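Local structure of outer membrane protein SusF (Bacteroides thetaiotaomicron, 4FE9) at residues 317-322 and 361-366; 42-47 and 90-95; 374-379 and 404-409; 181-186 and 240-245; 287-292 and 439-444. The protein binds starch at the cell surface through its carbohydrate-binding modules, before the glycan is transported into the periplasm for degradation. One frame throughout, in Å; residues are numbered along the deposited sequence.

Contact 1 (317-322 and 361-366); sequences NDFGFV and KVIEFE. With GLC (alpha-D-glucopyranose), chain C.
Phe319, Val322, Lys361 and Ile363 meet beside the glycan pocket of carbohydrate-binding module 2, where the loop 317-322 packs against the edge strand 361-366. Lys361 lays its aliphatic chain over one face of the Phe319 ring. Lys361 CD lies 4.2 Å from the Phe319 ring centroid, 24° off the normal, a CH-pi contact displaced toward the rim. A bend at chi2 (146°) carries the lysine chain across that face. Ile363 reaches the same ring at its edge, with Ile363 CD1 4.0 Å from Phe319 CE1. Ile363 CD1 also lies 3.2 Å from Gly320 O. Val322 divides its branches: CG1 rests on Lys361 CB at 4.0 Å, and CG2 faces Ile363 CD1 at 4.1 Å. Next to Phe319, Asp318 points away from the strand. Asp318 OD1 accepts a 2.8 Å hydrogen bond from O2 of the bound glucose and also pairs with Lys308, which binds the sugar too. No hydrogen bond joins the two segments; the loop that carries the sugar-binding carboxylate meets the strand mainly through apolar contacts.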
# COMPACT_ATOMS: atom_id res chain seq x y z
N ASN A 317 -8.34 -9.16 17.13
CA ASN A 317 -8.06 -8.49 15.87
C ASN A 317 -7.58 -7.06 16.08
O ASN A 317 -7.69 -6.21 15.20
CB ASN A 317 -9.29 -8.51 14.96
CG ASN A 317 -9.71 -9.93 14.57
OD1 ASN A 317 -10.74 -10.44 15.04
ND2 ASN A 317 -8.88 -10.59 13.79
N ASP A 318 -6.92 -6.84 17.20
CA ASP A 318 -6.40 -5.54 17.54
C ASP A 318 -5.02 -5.32 16.89
O ASP A 318 -4.39 -6.26 16.43
CB ASP A 318 -6.29 -5.46 19.06
CG ASP A 318 -5.63 -6.69 19.65
OD1 ASP A 318 -4.39 -6.68 19.73
OD2 ASP A 318 -6.34 -7.70 19.87
N PHE A 319 -4.62 -4.06 16.76
CA PHE A 319 -3.32 -3.73 16.21
C PHE A 319 -2.77 -2.47 16.86
O PHE A 319 -3.52 -1.66 17.41
CB PHE A 319 -3.40 -3.56 14.69
CG PHE A 319 -4.40 -2.52 14.24
CD1 PHE A 319 -3.99 -1.23 13.87
CD2 PHE A 319 -5.74 -2.87 14.04
CE1 PHE A 319 -4.92 -0.27 13.44
CE2 PHE A 319 -6.69 -1.91 13.69
CZ PHE A 319 -6.28 -0.61 13.35
N GLY A 320 -1.45 -2.30 16.77
CA GLY A 320 -0.79 -1.15 17.36
C GLY A 320 0.13 -0.49 16.35
O GLY A 320 -0.33 0.04 15.31
N PHE A 321 1.43 -0.59 16.60
CA PHE A 321 2.41 -0.12 15.63
C PHE A 321 2.30 -0.95 14.32
O PHE A 321 2.17 -2.18 14.36
CB PHE A 321 3.83 -0.20 16.22
CG PHE A 321 4.89 0.38 15.34
CD1 PHE A 321 5.18 1.74 15.40
CD2 PHE A 321 5.55 -0.43 14.41
CE1 PHE A 321 6.05 2.33 14.45
CE2 PHE A 321 6.54 0.12 13.57
CZ PHE A 321 6.77 1.52 13.58
N VAL A 322 2.19 -0.26 13.19
CA VAL A 322 2.10 -0.90 11.89
C VAL A 322 3.11 -0.26 10.94
O VAL A 322 3.66 0.79 11.24
CB VAL A 322 0.67 -0.77 11.27
CG1 VAL A 322 -0.38 -1.29 12.22
CG2 VAL A 322 0.38 0.66 10.89
N LYS A 361 -3.15 -1.69 7.02
CA LYS A 361 -3.45 -0.68 8.01
C LYS A 361 -2.60 0.59 7.80
O LYS A 361 -1.42 0.51 7.39
CB LYS A 361 -3.23 -1.24 9.41
CG LYS A 361 -4.07 -2.47 9.72
CD LYS A 361 -3.36 -3.42 10.60
CE LYS A 361 -4.14 -4.72 10.76
NZ LYS A 361 -3.20 -5.85 10.99
N VAL A 362 -3.21 1.75 7.99
CA VAL A 362 -2.49 3.03 8.02
C VAL A 362 -2.87 3.79 9.31
O VAL A 362 -4.04 3.77 9.71
CB VAL A 362 -2.83 3.90 6.77
CG1 VAL A 362 -2.20 5.25 6.86
CG2 VAL A 362 -2.39 3.18 5.51
N ILE A 363 -1.88 4.29 10.03
CA ILE A 363 -2.13 5.18 11.18
C ILE A 363 -1.37 6.47 10.96
O ILE A 363 -0.22 6.42 10.53
CB ILE A 363 -1.68 4.53 12.47
CG1 ILE A 363 -2.47 3.27 12.72
CG2 ILE A 363 -1.78 5.51 13.66
CD1 ILE A 363 -1.89 2.35 13.81
N GLU A 364 -2.08 7.61 10.99
CA GLU A 364 -1.44 8.94 10.93
C GLU A 364 -1.76 9.77 12.18
O GLU A 364 -2.85 9.65 12.74
CB GLU A 364 -1.86 9.70 9.67
CG GLU A 364 -1.53 8.97 8.37
CD GLU A 364 -0.01 8.93 8.07
OE1 GLU A 364 0.65 7.88 8.35
OE2 GLU A 364 0.52 9.94 7.57
N PHE A 365 -0.74 10.46 12.70
CA PHE A 365 -0.94 11.55 13.66
C PHE A 365 -0.71 12.87 13.00
O PHE A 365 0.29 13.06 12.30
CB PHE A 365 0.00 11.42 14.82
CG PHE A 365 -0.42 10.42 15.81
CD1 PHE A 365 -0.72 9.12 15.42
CD2 PHE A 365 -0.50 10.74 17.16
CE1 PHE A 365 -1.12 8.17 16.34
CE2 PHE A 365 -0.88 9.81 18.10
CZ PHE A 365 -1.21 8.51 17.69
N GLU A 366 -1.62 13.81 13.22
CA GLU A 366 -1.60 15.09 12.53
C GLU A 366 -1.86 16.25 13.49
O GLU A 366 -2.27 16.04 14.59
CB GLU A 366 -2.65 15.10 11.44
CG GLU A 366 -2.20 14.36 10.17
CD GLU A 366 -3.36 14.07 9.22
OE1 GLU A 366 -4.08 15.03 8.82
OE2 GLU A 366 -3.52 12.89 8.85
C1 GLC C . -4.14 -9.33 23.37
C2 GLC C . -3.61 -8.12 22.61
C3 GLC C . -2.51 -7.43 23.38
C4 GLC C . -3.01 -7.07 24.77
C5 GLC C . -3.55 -8.30 25.45
C6 GLC C . -4.11 -7.96 26.83
O2 GLC C . -3.08 -8.55 21.36
O3 GLC C . -2.07 -6.24 22.71
O4 GLC C . -1.93 -6.60 25.54
O5 GLC C . -4.57 -8.92 24.66
O6 GLC C . -4.59 -9.17 27.41

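Contact 2 (42-47 and 90-95); sequences DAATAD and VALAQL. With EDO (1,2-ethanediol), chain D.
Leu92 sets CG opposite its backbone N (chi1 -175°), and chi2 of 51° then turns CD2 onto the loop 42-47. There Leu92 CD2 meets Ala44 CB at 3.3 Å, a carbon pair so short that its detail is doubtful. Leu92 CD2 also lies 3.4 Å from Ala46 O, so one branch of the leucine touches both a side chain and the backbone of the loop. The polar link is made by the backbone. Leu92 N gives a 2.7 Å hydrogen bond to Asp47 O, bent to 157° at the hydrogen. The donor stands above the carbonyl plane. Asp47 O takes a second bond from a water, 2.7 Å away. That water accepts from Ala93 N at 2.9 Å. One carbonyl thus receives the first N-H of the helix directly and the second through water. The CA of Ala91 adds a CA-H...O contact to this oxygen. Ala91 is the N-cap residue, at the junction of strand 87-91 and helix 92-102. The loop runs from strand 38-40 to strand 48-57. Leu92 also packs on Ile39 and Val49 from these two strands, so the start of the helix sits against both.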
# COMPACT_ATOMS: atom_id res chain seq x y z
N ASP A 42 12.79 -9.64 -27.50
CA ASP A 42 12.04 -9.66 -28.77
C ASP A 42 12.90 -10.28 -29.85
O ASP A 42 12.43 -11.08 -30.64
CB ASP A 42 11.66 -8.24 -29.19
CG ASP A 42 10.41 -7.75 -28.51
OD1 ASP A 42 9.58 -8.59 -28.08
OD2 ASP A 42 10.25 -6.53 -28.39
N ALA A 43 14.19 -9.91 -29.86
CA ALA A 43 15.09 -10.27 -30.96
C ALA A 43 15.91 -11.53 -30.68
O ALA A 43 16.76 -11.92 -31.48
CB ALA A 43 16.01 -9.10 -31.28
N ALA A 44 15.80 -12.07 -29.47
CA ALA A 44 16.80 -13.05 -29.01
C ALA A 44 16.59 -14.34 -29.75
O ALA A 44 15.47 -14.77 -29.93
CB ALA A 44 16.68 -13.28 -27.52
N THR A 45 17.68 -14.94 -30.19
CA THR A 45 17.62 -16.17 -30.98
C THR A 45 18.12 -17.45 -30.23
O THR A 45 17.69 -18.57 -30.53
CB THR A 45 18.38 -16.02 -32.30
OG1 THR A 45 18.52 -17.31 -32.91
CG2 THR A 45 19.81 -15.41 -32.06
N ALA A 46 19.05 -17.28 -29.30
CA ALA A 46 19.69 -18.43 -28.67
C ALA A 46 18.91 -18.85 -27.41
O ALA A 46 18.24 -18.03 -26.81
CB ALA A 46 21.15 -18.10 -28.33
N ASP A 47 18.95 -20.12 -27.03
CA ASP A 47 18.28 -20.48 -25.77
C ASP A 47 19.19 -20.46 -24.53
O ASP A 47 18.71 -20.45 -23.41
CB ASP A 47 17.51 -21.79 -25.87
CG ASP A 47 18.36 -22.93 -26.26
OD1 ASP A 47 17.87 -23.79 -27.06
OD2 ASP A 47 19.55 -22.93 -25.88
N VAL A 90 23.74 -19.19 -18.89
CA VAL A 90 22.45 -19.44 -18.31
C VAL A 90 21.45 -19.66 -19.44
O VAL A 90 21.68 -19.24 -20.58
CB VAL A 90 21.96 -18.26 -17.42
CG1 VAL A 90 22.86 -18.12 -16.17
CG2 VAL A 90 21.94 -16.93 -18.22
N ALA A 91 20.32 -20.31 -19.12
CA ALA A 91 19.23 -20.43 -20.08
C ALA A 91 18.54 -19.07 -20.20
O ALA A 91 18.22 -18.44 -19.21
CB ALA A 91 18.17 -21.55 -19.60
N LEU A 92 18.41 -18.58 -21.43
CA LEU A 92 17.82 -17.26 -21.66
C LEU A 92 16.44 -17.14 -21.00
O LEU A 92 16.12 -16.12 -20.37
CB LEU A 92 17.72 -16.97 -23.16
CG LEU A 92 17.22 -15.56 -23.50
CD1 LEU A 92 18.01 -14.52 -22.75
CD2 LEU A 92 17.29 -15.29 -24.98
N ALA A 93 15.61 -18.15 -21.15
CA ALA A 93 14.25 -18.08 -20.58
C ALA A 93 14.30 -17.86 -19.06
O ALA A 93 13.47 -17.15 -18.50
CB ALA A 93 13.46 -19.33 -20.91
N GLN A 94 15.30 -18.44 -18.38
CA GLN A 94 15.33 -18.31 -16.92
C GLN A 94 15.95 -17.00 -16.51
O GLN A 94 15.59 -16.45 -15.48
CB GLN A 94 16.07 -19.46 -16.27
CG GLN A 94 15.51 -20.77 -16.65
CD GLN A 94 16.19 -21.91 -15.94
OE1 GLN A 94 17.40 -22.06 -15.99
NE2 GLN A 94 15.39 -22.77 -15.31
N LEU A 95 16.87 -16.48 -17.33
CA LEU A 95 17.42 -15.15 -17.09
C LEU A 95 16.31 -14.08 -17.22
O LEU A 95 16.17 -13.21 -16.39
CB LEU A 95 18.54 -14.85 -18.08
CG LEU A 95 19.24 -13.49 -17.92
CD1 LEU A 95 19.86 -13.34 -16.52
CD2 LEU A 95 20.34 -13.35 -18.99
C1 EDO D . 12.66 -2.87 -29.05
O1 EDO D . 11.48 -2.38 -28.40
C2 EDO D . 12.52 -4.37 -29.27
O2 EDO D . 11.17 -4.68 -29.71
O HOH W 1 16.10 -20.55 -22.75

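Contact 3 (374-379 and 404-409); sequences GDTSYN and PAFLKD. With NA (sodium ion), chain I.
Thr376 and Phe406 lie side by side and point the same way, at the meeting of two loops of carbohydrate-binding module 3. Thr376 belongs to a type I beta turn from Gly374 to Ser377. Its side chain sits over one face of the phenyl ring. Thr376 OG1 approaches Phe406 CD1 to 3.4 Å, while Thr376 CG2 is 4.0 Å above the ring plane and offset toward the rim. With chi1 of 70°, OG1 falls between the backbone N and the carbonyl carbon, leaving Thr376 CG2 to turn toward Lys408 O, 3.3 Å away. That carbonyl is buried here and has no polar partner in the model. The backbones are joined by a nearly straight bond from Leu407 N to Thr376 O, 3.2 Å long and 168° at the hydrogen. Leu407 then extends CD2 alongside the chain, to 3.7 Å from Tyr378 CA. Lys408 bends at chi3 and chi4, and its CE comes up to Asp375 O. The turn leads directly into the sodium site, which Gly380, Ala383 and Asp389 complete. From this segment the sodium ion is held by Ser377 OG at 2.4 Å and by the backbone oxygen Tyr378 O at 2.6 Å.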
# COMPACT_ATOMS: atom_id res chain seq x y z
N GLY A 374 -18.27 28.18 7.19
CA GLY A 374 -19.56 28.67 6.79
C GLY A 374 -19.74 30.10 7.25
O GLY A 374 -18.80 30.91 7.19
N ASP A 375 -20.95 30.42 7.67
CA ASP A 375 -21.43 31.77 7.56
C ASP A 375 -20.82 32.66 8.65
O ASP A 375 -20.62 33.86 8.45
CB ASP A 375 -22.94 31.80 7.64
CG ASP A 375 -23.60 31.54 6.28
OD1 ASP A 375 -22.92 31.70 5.24
OD2 ASP A 375 -24.84 31.33 6.25
N THR A 376 -20.51 32.04 9.79
CA THR A 376 -19.98 32.75 10.91
C THR A 376 -18.45 32.88 10.89
O THR A 376 -17.87 33.52 11.77
CB THR A 376 -20.45 32.15 12.25
OG1 THR A 376 -19.84 30.87 12.46
CG2 THR A 376 -21.95 31.99 12.27
N SER A 377 -17.84 32.49 9.77
CA SER A 377 -16.36 32.41 9.67
C SER A 377 -15.79 33.47 8.69
O SER A 377 -16.55 34.14 8.02
CB SER A 377 -15.95 30.99 9.23
OG SER A 377 -15.84 30.90 7.82
N TYR A 378 -14.46 33.45 8.47
CA TYR A 378 -13.78 34.54 7.72
C TYR A 378 -14.07 34.60 6.20
O TYR A 378 -13.74 33.66 5.44
CB TYR A 378 -12.24 34.55 8.02
CG TYR A 378 -11.41 35.47 7.12
CD1 TYR A 378 -11.26 36.84 7.41
CD2 TYR A 378 -10.74 34.96 6.00
CE1 TYR A 378 -10.50 37.69 6.56
CE2 TYR A 378 -10.03 35.79 5.12
CZ TYR A 378 -9.89 37.15 5.41
OH TYR A 378 -9.16 37.95 4.52
N ASN A 379 -14.61 35.72 5.74
CA ASN A 379 -15.16 35.82 4.38
C ASN A 379 -16.15 34.68 4.08
O ASN A 379 -16.33 34.29 2.92
CB ASN A 379 -14.04 35.81 3.32
CG ASN A 379 -13.31 37.14 3.20
OD1 ASN A 379 -13.51 38.05 4.01
ND2 ASN A 379 -12.42 37.24 2.21
N PRO A 404 -12.58 31.35 16.72
CA PRO A 404 -12.63 32.80 16.47
C PRO A 404 -14.06 33.31 16.56
O PRO A 404 -14.94 32.74 15.92
CB PRO A 404 -12.15 32.93 15.02
CG PRO A 404 -11.57 31.56 14.67
CD PRO A 404 -12.32 30.59 15.49
N ALA A 405 -14.29 34.36 17.34
CA ALA A 405 -15.65 34.89 17.55
C ALA A 405 -16.41 35.05 16.22
O ALA A 405 -15.85 35.52 15.23
CB ALA A 405 -15.59 36.23 18.30
N PHE A 406 -17.70 34.71 16.22
CA PHE A 406 -18.50 34.81 14.97
C PHE A 406 -18.51 36.23 14.40
O PHE A 406 -18.64 37.20 15.14
CB PHE A 406 -19.94 34.31 15.18
CG PHE A 406 -20.03 32.93 15.76
CD1 PHE A 406 -19.01 32.01 15.58
CD2 PHE A 406 -21.18 32.51 16.41
CE1 PHE A 406 -19.08 30.75 16.17
CE2 PHE A 406 -21.28 31.25 16.94
CZ PHE A 406 -20.23 30.35 16.79
N LEU A 407 -18.30 36.35 13.09
CA LEU A 407 -18.34 37.63 12.40
C LEU A 407 -19.76 38.05 12.02
O LEU A 407 -19.96 39.16 11.50
CB LEU A 407 -17.48 37.57 11.14
CG LEU A 407 -15.96 37.67 11.30
CD1 LEU A 407 -15.51 37.06 12.63
CD2 LEU A 407 -15.23 37.00 10.11
N LYS A 408 -20.70 37.12 12.13
CA LYS A 408 -22.07 37.30 11.63
C LYS A 408 -22.98 36.29 12.28
O LYS A 408 -22.52 35.25 12.78
CB LYS A 408 -22.13 37.13 10.13
CG LYS A 408 -21.82 38.39 9.35
CD LYS A 408 -21.58 38.08 7.88
CE LYS A 408 -22.08 36.68 7.53
NZ LYS A 408 -23.44 36.72 6.95
N ASP A 409 -24.27 36.59 12.30
CA ASP A 409 -25.26 35.56 12.59
C ASP A 409 -25.28 34.57 11.44
O ASP A 409 -25.03 34.94 10.31
CB ASP A 409 -26.64 36.19 12.80
CG ASP A 409 -26.58 37.42 13.71
OD1 ASP A 409 -26.47 37.24 14.96
OD2 ASP A 409 -26.50 38.54 13.17
NA NA I . -14.14 31.15 6.20

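Contact 4 (181-186 and 240-245); sequences ILEAEI and KIKISF
Leu182 with Ile243 and Ala184 with Ile241 form the hydrogen-bonded pairs between two antiparallel strands, each pair joined by two backbone bonds. Leu182 N to Ile243 O and Ile243 N to Leu182 O are both 2.8 Å. Ile241 N reaches Ala184 O at the same length and nearly straight, at 172°. Ala184 N to Ile241 O is a little longer, 3.0 Å. The pairs Ile181-Ser244, Glu183-Lys242 and Glu185-Lys240 are non-hydrogen-bonded, and their side chains share one face. There Glu185 and Lys240 run across each other, and OE1 of the former is 3.7 Å from NZ of the latter, a long salt bridge. Lys240 CG lies against CG and CD of Glu185. Glu183 instead turns its carboxylate to Asn257. Lys242 bends at chi3 (-113°), which brings its CE over Ile181 CG2 at 3.6 Å. The other branch of Ile181 ends with CD1 close to Ser244 OG. On the face of Leu182, Ala184, Ile241 and Ile243 the packing is apolar. Ile186 and Ile241 cross at about a right angle and touch through their CD1 atoms, 3.7 Å apart. Ile243 also packs on Phe192, a residue of the glucose-binding site. The pairing therefore has a mixed character: a side with charged and polar groups, partly facing solvent, and an apolar side turned into the beta sandwich of carbohydrate-binding module 1.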
# COMPACT_ATOMS: atom_id res chain seq x y z
N ILE A 181 -9.11 -1.78 -11.71
CA ILE A 181 -9.58 -2.27 -10.43
C ILE A 181 -10.98 -2.86 -10.63
O ILE A 181 -11.82 -2.25 -11.31
CB ILE A 181 -9.71 -1.11 -9.41
CG1 ILE A 181 -8.36 -0.41 -9.21
CG2 ILE A 181 -10.26 -1.61 -8.10
CD1 ILE A 181 -7.39 -1.22 -8.47
N LEU A 182 -11.28 -3.93 -9.90
CA LEU A 182 -12.66 -4.35 -9.71
C LEU A 182 -12.88 -4.76 -8.28
O LEU A 182 -12.21 -5.64 -7.79
CB LEU A 182 -13.01 -5.53 -10.63
CG LEU A 182 -14.48 -5.91 -10.57
CD1 LEU A 182 -15.29 -5.01 -11.48
CD2 LEU A 182 -14.69 -7.39 -10.91
N GLU A 183 -13.87 -4.17 -7.65
CA GLU A 183 -14.33 -4.62 -6.37
C GLU A 183 -15.53 -5.50 -6.57
O GLU A 183 -16.35 -5.22 -7.40
CB GLU A 183 -14.68 -3.42 -5.50
CG GLU A 183 -13.53 -2.43 -5.38
CD GLU A 183 -13.90 -1.22 -4.56
OE1 GLU A 183 -13.91 -1.32 -3.31
OE2 GLU A 183 -14.31 -0.21 -5.16
N ALA A 184 -15.55 -6.63 -5.90
CA ALA A 184 -16.67 -7.53 -6.01
C ALA A 184 -16.89 -8.18 -4.67
O ALA A 184 -16.03 -8.11 -3.78
CB ALA A 184 -16.39 -8.60 -7.09
N GLU A 185 -18.05 -8.81 -4.51
CA GLU A 185 -18.26 -9.62 -3.33
C GLU A 185 -18.79 -10.97 -3.75
O GLU A 185 -19.72 -11.04 -4.55
CB GLU A 185 -19.25 -8.94 -2.37
CG GLU A 185 -19.42 -9.74 -1.05
CD GLU A 185 -20.41 -9.09 -0.09
OE1 GLU A 185 -20.99 -8.03 -0.43
OE2 GLU A 185 -20.62 -9.66 1.02
N ILE A 186 -18.13 -12.03 -3.32
CA ILE A 186 -18.43 -13.36 -3.85
C ILE A 186 -18.72 -14.38 -2.76
O ILE A 186 -18.08 -14.35 -1.70
CB ILE A 186 -17.28 -13.90 -4.77
CG1 ILE A 186 -16.03 -14.24 -3.95
CG2 ILE A 186 -16.94 -12.87 -5.91
CD1 ILE A 186 -14.78 -14.32 -4.80
N LYS A 240 -15.84 -9.93 0.33
CA LYS A 240 -15.51 -8.72 -0.40
C LYS A 240 -14.05 -8.77 -0.81
O LYS A 240 -13.18 -8.95 0.02
CB LYS A 240 -15.75 -7.49 0.45
CG LYS A 240 -17.22 -7.17 0.69
CD LYS A 240 -17.34 -6.27 1.89
CE LYS A 240 -18.75 -6.22 2.38
NZ LYS A 240 -19.52 -5.28 1.54
N ILE A 241 -13.81 -8.66 -2.11
CA ILE A 241 -12.46 -8.70 -2.65
C ILE A 241 -12.25 -7.56 -3.60
O ILE A 241 -13.20 -6.90 -4.01
CB ILE A 241 -12.17 -10.04 -3.38
CG1 ILE A 241 -13.11 -10.24 -4.58
CG2 ILE A 241 -12.27 -11.19 -2.42
CD1 ILE A 241 -12.62 -11.34 -5.49
N LYS A 242 -10.98 -7.25 -3.85
CA LYS A 242 -10.62 -6.28 -4.86
C LYS A 242 -9.55 -6.88 -5.78
O LYS A 242 -8.55 -7.39 -5.31
CB LYS A 242 -10.08 -5.03 -4.19
CG LYS A 242 -9.51 -4.02 -5.17
CD LYS A 242 -8.77 -2.93 -4.44
CE LYS A 242 -9.48 -1.60 -4.60
NZ LYS A 242 -8.80 -0.54 -3.74
N ILE A 243 -9.82 -6.88 -7.07
CA ILE A 243 -8.93 -7.46 -8.05
C ILE A 243 -8.24 -6.29 -8.76
O ILE A 243 -8.92 -5.34 -9.15
CB ILE A 243 -9.71 -8.24 -9.09
CG1 ILE A 243 -10.34 -9.48 -8.48
CG2 ILE A 243 -8.78 -8.68 -10.25
CD1 ILE A 243 -11.29 -10.16 -9.45
N SER A 244 -6.91 -6.24 -8.69
CA SER A 244 -6.15 -5.15 -9.34
C SER A 244 -5.29 -5.67 -10.45
O SER A 244 -4.63 -6.72 -10.30
CB SER A 244 -5.27 -4.43 -8.33
OG SER A 244 -6.07 -3.83 -7.34
N PHE A 245 -5.21 -4.91 -11.53
CA PHE A 245 -4.49 -5.32 -12.73
C PHE A 245 -3.64 -4.13 -13.21
O PHE A 245 -4.17 -3.05 -13.48
CB PHE A 245 -5.48 -5.72 -13.83
CG PHE A 245 -4.85 -5.84 -15.19
CD1 PHE A 245 -3.60 -6.44 -15.35
CD2 PHE A 245 -5.49 -5.31 -16.32
CE1 PHE A 245 -3.02 -6.55 -16.59
CE2 PHE A 245 -4.92 -5.43 -17.58
CZ PHE A 245 -3.66 -6.01 -17.72

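Contact 5 (287-292 and 439-444); sequences PVNGTK and AYRGNG. With EDO (1,2-ethanediol), chain F.
Pro287 and Asn289 face Gly442 and Asn443 where two beta turns meet, a type II turn from Val288 to Thr291 and a type II' turn from Arg441 to Gly444. Each turn offers an asparagine to the other. Asn289 extends its amide away from its own backbone N (chi1 -173°), and ND2 donates to Gly442 O at 3.0 Å. The donor lies in the carbonyl plane, on a lone pair, although the oxygen is 22° out of the asparagine's amide plane. In return Asn443 OD1 accepts from Gly290 N at 3.1 Å, again in the carbonyl plane. The ND2 end of Asn443 lies against the Pro287 ring, 3.6 Å from CB. Arg441 NE bridges its own turn, bonding Gly444 O at 2.8 Å, with the oxygen in the guanidinium plane but NE above the plane of the carbonyl. A water accepts from both Asn289 ND2 and Arg441 NH1, linking the turns on that side. Arg441 NH2 also forms salt bridges with Glu430 and Asp446. Thr291 OG1 donates to Asn289 O at 2.8 Å within the other turn. This is an interface between modules. The first turn joins strands 283-287 and 294-301 of carbohydrate-binding module 2, and Pro287 also packs on Phe295. The second follows strand 437-440 of module 3, which pairs with strand 430-434.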
# COMPACT_ATOMS: atom_id res chain seq x y z
N PRO A 287 -16.20 7.41 12.22
CA PRO A 287 -16.01 7.02 10.80
C PRO A 287 -15.93 8.25 9.87
O PRO A 287 -16.68 9.19 10.03
CB PRO A 287 -17.25 6.13 10.48
CG PRO A 287 -18.29 6.52 11.50
CD PRO A 287 -17.59 7.21 12.69
N VAL A 288 -15.00 8.23 8.92
CA VAL A 288 -15.00 9.20 7.84
C VAL A 288 -16.15 8.90 6.85
O VAL A 288 -16.33 7.76 6.44
CB VAL A 288 -13.64 9.19 7.07
CG1 VAL A 288 -13.68 10.16 5.90
CG2 VAL A 288 -12.49 9.53 8.01
N ASN A 289 -16.92 9.93 6.48
CA ASN A 289 -18.17 9.75 5.74
C ASN A 289 -17.94 9.06 4.40
O ASN A 289 -17.06 9.46 3.64
CB ASN A 289 -18.85 11.11 5.50
CG ASN A 289 -20.25 10.97 4.87
OD1 ASN A 289 -20.37 10.64 3.71
ND2 ASN A 289 -21.27 11.33 5.62
N GLY A 290 -18.66 7.95 4.18
CA GLY A 290 -18.67 7.25 2.91
C GLY A 290 -17.33 6.66 2.57
O GLY A 290 -17.01 6.49 1.40
N THR A 291 -16.45 6.53 3.57
CA THR A 291 -15.07 6.18 3.27
C THR A 291 -14.66 4.94 4.03
O THR A 291 -14.36 4.99 5.23
CB THR A 291 -14.07 7.36 3.54
OG1 THR A 291 -14.52 8.55 2.84
CG2 THR A 291 -12.69 6.99 3.06
N LYS A 292 -14.65 3.83 3.30
CA LYS A 292 -14.46 2.47 3.83
C LYS A 292 -13.31 2.34 4.87
O LYS A 292 -12.15 2.51 4.54
CB LYS A 292 -14.20 1.53 2.63
CG LYS A 292 -14.09 0.06 2.97
CD LYS A 292 -13.64 -0.76 1.72
CE LYS A 292 -14.83 -1.19 0.88
NZ LYS A 292 -15.45 -2.42 1.44
N ALA A 439 -21.75 16.31 18.71
CA ALA A 439 -22.42 15.35 17.81
C ALA A 439 -21.67 15.28 16.49
O ALA A 439 -21.72 16.22 15.68
CB ALA A 439 -23.87 15.78 17.54
N TYR A 440 -21.06 14.13 16.25
CA TYR A 440 -20.35 13.90 15.01
C TYR A 440 -21.31 13.53 13.89
O TYR A 440 -22.08 12.54 14.02
CB TYR A 440 -19.32 12.78 15.20
CG TYR A 440 -18.25 13.13 16.19
CD1 TYR A 440 -17.23 13.98 15.84
CD2 TYR A 440 -18.34 12.72 17.53
CE1 TYR A 440 -16.28 14.38 16.77
CE2 TYR A 440 -17.40 13.11 18.47
CZ TYR A 440 -16.34 13.90 18.07
OH TYR A 440 -15.35 14.26 18.98
N ARG A 441 -21.07 14.09 12.72
CA ARG A 441 -21.86 13.72 11.56
C ARG A 441 -21.61 12.26 11.19
O ARG A 441 -22.54 11.50 10.94
CB ARG A 441 -21.57 14.63 10.36
CG ARG A 441 -22.16 14.09 9.04
CD ARG A 441 -22.28 15.20 8.00
NE ARG A 441 -22.72 14.63 6.71
CZ ARG A 441 -22.80 15.32 5.58
NH1 ARG A 441 -23.37 14.77 4.50
NH2 ARG A 441 -22.44 16.61 5.56
N GLY A 442 -20.33 11.87 11.13
CA GLY A 442 -19.99 10.52 10.79
C GLY A 442 -20.44 10.16 9.38
O GLY A 442 -20.33 10.99 8.46
N ASN A 443 -21.12 9.01 9.25
CA ASN A 443 -21.72 8.59 7.96
C ASN A 443 -23.07 9.18 7.61
O ASN A 443 -23.68 8.77 6.61
CB ASN A 443 -21.81 7.07 7.87
CG ASN A 443 -20.48 6.42 7.73
OD1 ASN A 443 -19.67 6.82 6.87
ND2 ASN A 443 -20.19 5.46 8.59
N GLY A 444 -23.60 10.04 8.48
CA GLY A 444 -24.97 10.54 8.32
C GLY A 444 -24.98 11.70 7.33
O GLY A 444 -23.91 12.10 6.82
C1 EDO F . -12.90 12.11 19.74
O1 EDO F . -12.52 13.04 18.72
C2 EDO F . -13.35 10.84 19.06
O2 EDO F . -13.82 9.93 20.06
O HOH W 2 -17.13 5.28 6.87
O HOH W 3 -23.63 11.85 3.59

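From the N terminus, contact 2 comes first and closes a loop within the N-terminal domain, setting the start of helix 92-102 on a strand connection. Contact 4 follows, pairing strands 179-186 and 241-246 in carbohydrate-binding module 1. Contact 5 then opens in module 2 and closes only in module 3. Contacts 1 and 3 are both nested inside its loop, one after the other, the first within module 2 and the second within module 3. No contacts cross. Contacts 2 and 3 are farthest apart, with centres about 71 Å from each other. Contacts 4 and 5 touch, Glu183 OE1 lying 4.3 Å from Lys292 CE, so modules 1 and 2 meet there.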